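Local coordinates for uncharacterized protein (Pyrococcus horikoshii, PDB 1ZJJ), which probably acts as a magnesium-dependent phosphatase of the haloacid dehalogenase (HAD) superfamily, though its physiological substrate is not established, at residues R32-T44 / G186-F200. Numbering follows the deposited sequence.
Sequences RGIPFAFLTNNST and GKPNEPMYEVVREMF
In the HAD-type active site, N41 and K187 interlock near the C-terminal edge of the parallel sheet. The amide of N41 bonds the backbone of K187 twice. K187 N reaches N41 OD1 at 2.9 Å, in the carbonyl plane and on a lone pair though bent at hydrogen (131°). N41 ND2 gives a straighter bond to K187 O at 3.0 Å. Two anchors of this kind fix the amide's rotation, and D154 takes a further bond from ND2. Because the K187 chain kinks at chi3 (-67°), its CE passes N41 OD1 and NZ turns back to L39 O at 3.0 Å. NZ also forms salt bridges to D7, a magnesium ligand, and to D215, an arrangement consistent with the motif III lysine of HAD phosphatases. Farther along, helix 190-199 packs nearly antiparallel to the strand (159°, axes 10.5 Å apart) on one face of the parallel Rossmann-like sheet. L39 CD1 lies 3.8 Å from M192 CG, and its CD2 lies against V196 CG2. Beyond the helix, the F200 ring receives A37 CB at its edge, 3.6 Å from CE2, with M199 CG over one face and P35 CB 3.7 Å from CE1.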
loop_
_atom_site.group_PDB
_atom_site.type_symbol
_atom_site.label_atom_id
_atom_site.label_comp_id
_atom_site.label_asym_id
_atom_site.label_seq_id
_atom_site.Cartn_x
_atom_site.Cartn_y
_atom_site.Cartn_z
ATOM N N ARG B 32 43.156 -8.371 -11.780
ATOM C CA ARG B 32 43.633 -7.069 -11.336
ATOM C C ARG B 32 43.553 -6.922 -9.824
ATOM O O ARG B 32 43.927 -5.887 -9.272
ATOM C CB ARG B 32 42.831 -5.954 -12.017
ATOM C CG ARG B 32 43.095 -5.837 -13.519
ATOM C CD ARG B 32 44.585 -5.684 -13.791
ATOM N NE ARG B 32 44.906 -5.718 -15.216
ATOM C CZ ARG B 32 44.786 -4.688 -16.044
ATOM N NH1 ARG B 32 44.349 -3.516 -15.601
ATOM N NH2 ARG B 32 45.109 -4.830 -17.321
ATOM N N GLY B 33 43.073 -7.971 -9.166
ATOM C CA GLY B 33 42.948 -7.953 -7.720
ATOM C C GLY B 33 41.830 -7.063 -7.209
ATOM O O GLY B 33 41.719 -6.837 -6.007
ATOM N N ILE B 34 40.995 -6.567 -8.119
ATOM C CA ILE B 34 39.887 -5.682 -7.773
ATOM C C ILE B 34 38.760 -6.392 -7.018
ATOM O O ILE B 34 38.095 -7.273 -7.559
ATOM C CB ILE B 34 39.305 -5.022 -9.054
ATOM C CG1 ILE B 34 40.394 -4.194 -9.745
ATOM C CG2 ILE B 34 38.134 -4.125 -8.706
ATOM C CD1 ILE B 34 40.036 -3.733 -11.143
ATOM N N PRO B 35 38.544 -6.026 -5.743
ATOM C CA PRO B 35 37.481 -6.653 -4.947
ATOM C C PRO B 35 36.120 -6.224 -5.484
ATOM O O PRO B 35 35.964 -5.109 -5.980
ATOM C CB PRO B 35 37.720 -6.102 -3.542
ATOM C CG PRO B 35 39.181 -5.755 -3.535
ATOM C CD PRO B 35 39.368 -5.142 -4.902
ATOM N N PHE B 36 35.134 -7.103 -5.381
ATOM C CA PHE B 36 33.800 -6.772 -5.857
ATOM C C PHE B 36 32.742 -7.535 -5.083
ATOM O O PHE B 36 33.037 -8.519 -4.397
ATOM C CB PHE B 36 33.681 -7.076 -7.358
ATOM C CG PHE B 36 33.852 -8.528 -7.696
ATOM C CD1 PHE B 36 32.761 -9.391 -7.688
ATOM C CD2 PHE B 36 35.115 -9.046 -7.978
ATOM C CE1 PHE B 36 32.924 -10.754 -7.956
ATOM C CE2 PHE B 36 35.285 -10.399 -8.246
ATOM C CZ PHE B 36 34.188 -11.257 -8.234
ATOM N N ALA B 37 31.509 -7.062 -5.185
ATOM C CA ALA B 37 30.391 -7.711 -4.514
ATOM C C ALA B 37 29.120 -7.410 -5.284
ATOM O O ALA B 37 29.035 -6.407 -5.993
ATOM C CB ALA B 37 30.274 -7.211 -3.084
ATOM N N PHE B 38 28.140 -8.296 -5.159
ATOM C CA PHE B 38 26.866 -8.116 -5.827
ATOM C C PHE B 38 25.890 -7.636 -4.752
ATOM O O PHE B 38 25.919 -8.114 -3.610
ATOM C CB PHE B 38 26.422 -9.435 -6.467
ATOM C CG PHE B 38 27.376 -9.950 -7.529
ATOM C CD1 PHE B 38 28.354 -9.121 -8.075
ATOM C CD2 PHE B 38 27.274 -11.255 -8.001
ATOM C CE1 PHE B 38 29.219 -9.584 -9.076
ATOM C CE2 PHE B 38 28.131 -11.728 -9.003
ATOM C CZ PHE B 38 29.106 -10.888 -9.541
ATOM N N LEU B 39 25.035 -6.688 -5.111
ATOM C CA LEU B 39 24.113 -6.112 -4.147
ATOM C C LEU B 39 22.695 -5.997 -4.685
ATOM O O LEU B 39 22.408 -5.107 -5.487
ATOM C CB LEU B 39 24.635 -4.720 -3.745
ATOM C CG LEU B 39 23.943 -3.957 -2.607
ATOM C CD1 LEU B 39 24.272 -4.647 -1.295
ATOM C CD2 LEU B 39 24.416 -2.503 -2.565
ATOM N N THR B 40 21.810 -6.888 -4.235
ATOM C CA THR B 40 20.419 -6.871 -4.681
ATOM C C THR B 40 19.418 -6.499 -3.580
ATOM O O THR B 40 19.558 -6.927 -2.430
ATOM C CB THR B 40 20.001 -8.240 -5.263
ATOM O OG1 THR B 40 18.632 -8.181 -5.679
ATOM C CG2 THR B 40 20.155 -9.344 -4.222
ATOM N N ASN B 41 18.417 -5.695 -3.947
ATOM C CA ASN B 41 17.356 -5.269 -3.048
ATOM C C ASN B 41 16.334 -6.384 -2.839
ATOM O O ASN B 41 15.471 -6.317 -1.973
ATOM C CB ASN B 41 16.674 -4.045 -3.662
ATOM C CG ASN B 41 17.218 -2.795 -3.022
ATOM O OD1 ASN B 41 18.125 -2.830 -2.195
ATOM N ND2 ASN B 41 16.640 -1.652 -3.430
ATOM N N ASN B 42 16.416 -7.416 -3.670
ATOM C CA ASN B 42 15.458 -8.514 -3.595
ATOM C C ASN B 42 15.724 -9.354 -2.347
ATOM O O ASN B 42 16.861 -9.734 -2.082
ATOM C CB ASN B 42 15.557 -9.382 -4.854
ATOM C CG ASN B 42 14.305 -10.206 -5.095
ATOM O OD1 ASN B 42 13.874 -10.969 -4.232
ATOM N ND2 ASN B 42 13.714 -10.052 -6.277
ATOM N N SER B 43 14.679 -9.642 -1.578
ATOM C CA SER B 43 14.854 -10.419 -0.353
ATOM C C SER B 43 14.188 -11.794 -0.365
ATOM O O SER B 43 14.173 -12.485 0.662
ATOM C CB SER B 43 14.326 -9.626 0.844
ATOM O OG SER B 43 12.917 -9.487 0.776
ATOM N N THR B 44 13.651 -12.193 -1.513
ATOM C CA THR B 44 12.978 -13.496 -1.613
ATOM C C THR B 44 13.953 -14.692 -1.664
ATOM O O THR B 44 13.592 -15.833 -1.398
ATOM C CB THR B 44 12.077 -13.505 -2.853
ATOM O OG1 THR B 44 12.888 -13.381 -4.021
ATOM C CG2 THR B 44 11.087 -12.339 -2.810
ATOM N N GLY B 186 17.326 -1.629 2.280
ATOM C CA GLY B 186 18.005 -1.613 0.997
ATOM C C GLY B 186 18.268 -0.297 0.292
ATOM O O GLY B 186 17.902 0.774 0.776
ATOM N N LYS B 187 18.928 -0.398 -0.860
ATOM C CA LYS B 187 19.255 0.759 -1.689
ATOM C C LYS B 187 17.983 1.570 -1.908
ATOM O O LYS B 187 16.916 1.000 -2.132
ATOM C CB LYS B 187 19.794 0.294 -3.043
ATOM C CG LYS B 187 21.028 -0.589 -2.956
ATOM C CD LYS B 187 21.370 -1.206 -4.310
ATOM C CE LYS B 187 20.293 -2.193 -4.746
ATOM N NZ LYS B 187 20.599 -2.751 -6.084
ATOM N N PRO B 188 18.089 2.910 -1.915
ATOM C CA PRO B 188 19.289 3.739 -1.741
ATOM C C PRO B 188 19.514 4.165 -0.296
ATOM O O PRO B 188 20.035 5.253 -0.034
ATOM C CB PRO B 188 18.981 4.934 -2.624
ATOM C CG PRO B 188 17.542 5.173 -2.281
ATOM C CD PRO B 188 16.948 3.754 -2.318
ATOM N N ASN B 189 19.135 3.306 0.640
ATOM C CA ASN B 189 19.263 3.624 2.050
ATOM C C ASN B 189 20.595 3.290 2.707
ATOM O O ASN B 189 21.354 2.444 2.242
ATOM C CB ASN B 189 18.105 2.977 2.806
ATOM C CG ASN B 189 16.765 3.555 2.393
ATOM O OD1 ASN B 189 16.390 4.640 2.833
ATOM N ND2 ASN B 189 16.051 2.850 1.525
ATOM N N GLU B 190 20.852 3.976 3.813
ATOM C CA GLU B 190 22.082 3.858 4.576
ATOM C C GLU B 190 22.413 2.485 5.180
ATOM O O GLU B 190 23.576 2.089 5.210
ATOM C CB GLU B 190 22.071 4.951 5.650
ATOM C CG GLU B 190 23.374 5.168 6.378
ATOM C CD GLU B 190 23.630 4.099 7.405
ATOM O OE1 GLU B 190 22.639 3.513 7.887
ATOM O OE2 GLU B 190 24.808 3.849 7.744
ATOM N N PRO B 191 21.408 1.738 5.673
ATOM C CA PRO B 191 21.726 0.425 6.248
ATOM C C PRO B 191 22.454 -0.481 5.249
ATOM O O PRO B 191 23.345 -1.252 5.624
ATOM C CB PRO B 191 20.351 -0.132 6.622
ATOM C CG PRO B 191 19.574 1.111 6.956
ATOM C CD PRO B 191 19.975 2.043 5.832
ATOM N N MET B 192 22.070 -0.384 3.979
ATOM C CA MET B 192 22.684 -1.198 2.933
ATOM C C MET B 192 24.129 -0.754 2.735
ATOM O O MET B 192 25.018 -1.578 2.536
ATOM C CB MET B 192 21.920 -1.046 1.616
ATOM C CG MET B 192 22.201 -2.148 0.610
ATOM S SD MET B 192 21.438 -3.705 1.121
ATOM C CE MET B 192 20.579 -4.155 -0.356
ATOM N N TYR B 193 24.357 0.555 2.790
ATOM C CA TYR B 193 25.705 1.093 2.625
ATOM C C TYR B 193 26.566 0.639 3.793
ATOM O O TYR B 193 27.739 0.323 3.627
ATOM C CB TYR B 193 25.683 2.624 2.584
ATOM C CG TYR B 193 27.055 3.237 2.381
ATOM C CD1 TYR B 193 27.720 3.117 1.161
ATOM C CD2 TYR B 193 27.703 3.903 3.421
ATOM C CE1 TYR B 193 28.996 3.643 0.981
ATOM C CE2 TYR B 193 28.980 4.436 3.251
ATOM C CZ TYR B 193 29.620 4.299 2.032
ATOM O OH TYR B 193 30.892 4.789 1.870
ATOM N N GLU B 194 25.972 0.612 4.981
ATOM C CA GLU B 194 26.696 0.189 6.168
ATOM C C GLU B 194 27.214 -1.227 5.969
ATOM O O GLU B 194 28.325 -1.549 6.375
ATOM C CB GLU B 194 25.794 0.264 7.405
ATOM C CG GLU B 194 26.433 -0.293 8.658
ATOM C CD GLU B 194 25.626 0.000 9.910
ATOM O OE1 GLU B 194 24.392 -0.170 9.882
ATOM O OE2 GLU B 194 26.232 0.391 10.927
ATOM N N VAL B 195 26.413 -2.074 5.329
ATOM C CA VAL B 195 26.836 -3.451 5.080
ATOM C C VAL B 195 27.982 -3.538 4.069
ATOM O O VAL B 195 28.937 -4.286 4.267
ATOM C CB VAL B 195 25.655 -4.319 4.595
ATOM C CG1 VAL B 195 26.153 -5.687 4.169
ATOM C CG2 VAL B 195 24.644 -4.472 5.722
ATOM N N VAL B 196 27.882 -2.775 2.986
ATOM C CA VAL B 196 28.928 -2.756 1.965
ATOM C C VAL B 196 30.238 -2.278 2.585
ATOM O O VAL B 196 31.293 -2.862 2.364
ATOM C CB VAL B 196 28.548 -1.807 0.794
ATOM C CG1 VAL B 196 29.751 -1.590 -0.120
ATOM C CG2 VAL B 196 27.383 -2.390 -0.001
ATOM N N ARG B 197 30.151 -1.208 3.367
ATOM C CA ARG B 197 31.312 -0.617 4.021
ATOM C C ARG B 197 32.030 -1.547 4.966
ATOM O O ARG B 197 33.255 -1.529 5.079
ATOM C CB ARG B 197 30.900 0.631 4.794
ATOM C CG ARG B 197 31.323 1.885 4.109
ATOM C CD ARG B 197 32.806 1.825 3.857
ATOM N NE ARG B 197 33.216 2.826 2.894
ATOM C CZ ARG B 197 34.262 2.718 2.089
ATOM N NH1 ARG B 197 35.033 1.642 2.107
ATOM N NH2 ARG B 197 34.530 3.714 1.273
ATOM N N GLU B 198 31.236 -2.330 5.673
ATOM C CA GLU B 198 31.714 -3.300 6.634
ATOM C C GLU B 198 32.546 -4.370 5.916
ATOM O O GLU B 198 33.544 -4.859 6.441
ATOM C CB GLU B 198 30.478 -3.905 7.342
ATOM C CG GLU B 198 30.662 -5.229 8.063
ATOM C CD GLU B 198 31.673 -5.166 9.170
ATOM O OE1 GLU B 198 31.886 -4.076 9.736
ATOM O OE2 GLU B 198 32.268 -6.222 9.472
ATOM N N MET B 199 32.140 -4.702 4.695
ATOM C CA MET B 199 32.838 -5.712 3.895
ATOM C C MET B 199 34.124 -5.140 3.278
ATOM O O MET B 199 35.149 -5.800 3.233
ATOM C CB MET B 199 31.938 -6.213 2.773
ATOM C CG MET B 199 32.564 -7.311 1.931
ATOM S SD MET B 199 31.456 -7.927 0.646
ATOM C CE MET B 199 30.004 -8.292 1.622
ATOM N N PHE B 200 34.041 -3.907 2.799
ATOM C CA PHE B 200 35.175 -3.240 2.200
ATOM C C PHE B 200 35.394 -1.936 2.966
ATOM O O PHE B 200 34.919 -0.889 2.568
ATOM C CB PHE B 200 34.884 -2.937 0.734
ATOM C CG PHE B 200 34.444 -4.127 -0.066
ATOM C CD1 PHE B 200 35.349 -5.115 -0.435
ATOM C CD2 PHE B 200 33.109 -4.265 -0.431
ATOM C CE1 PHE B 200 34.928 -6.236 -1.160
ATOM C CE2 PHE B 200 32.679 -5.372 -1.149
ATOM C CZ PHE B 200 33.585 -6.361 -1.512
HETATM O O HOH W 1 18.138 -4.490 -6.926
#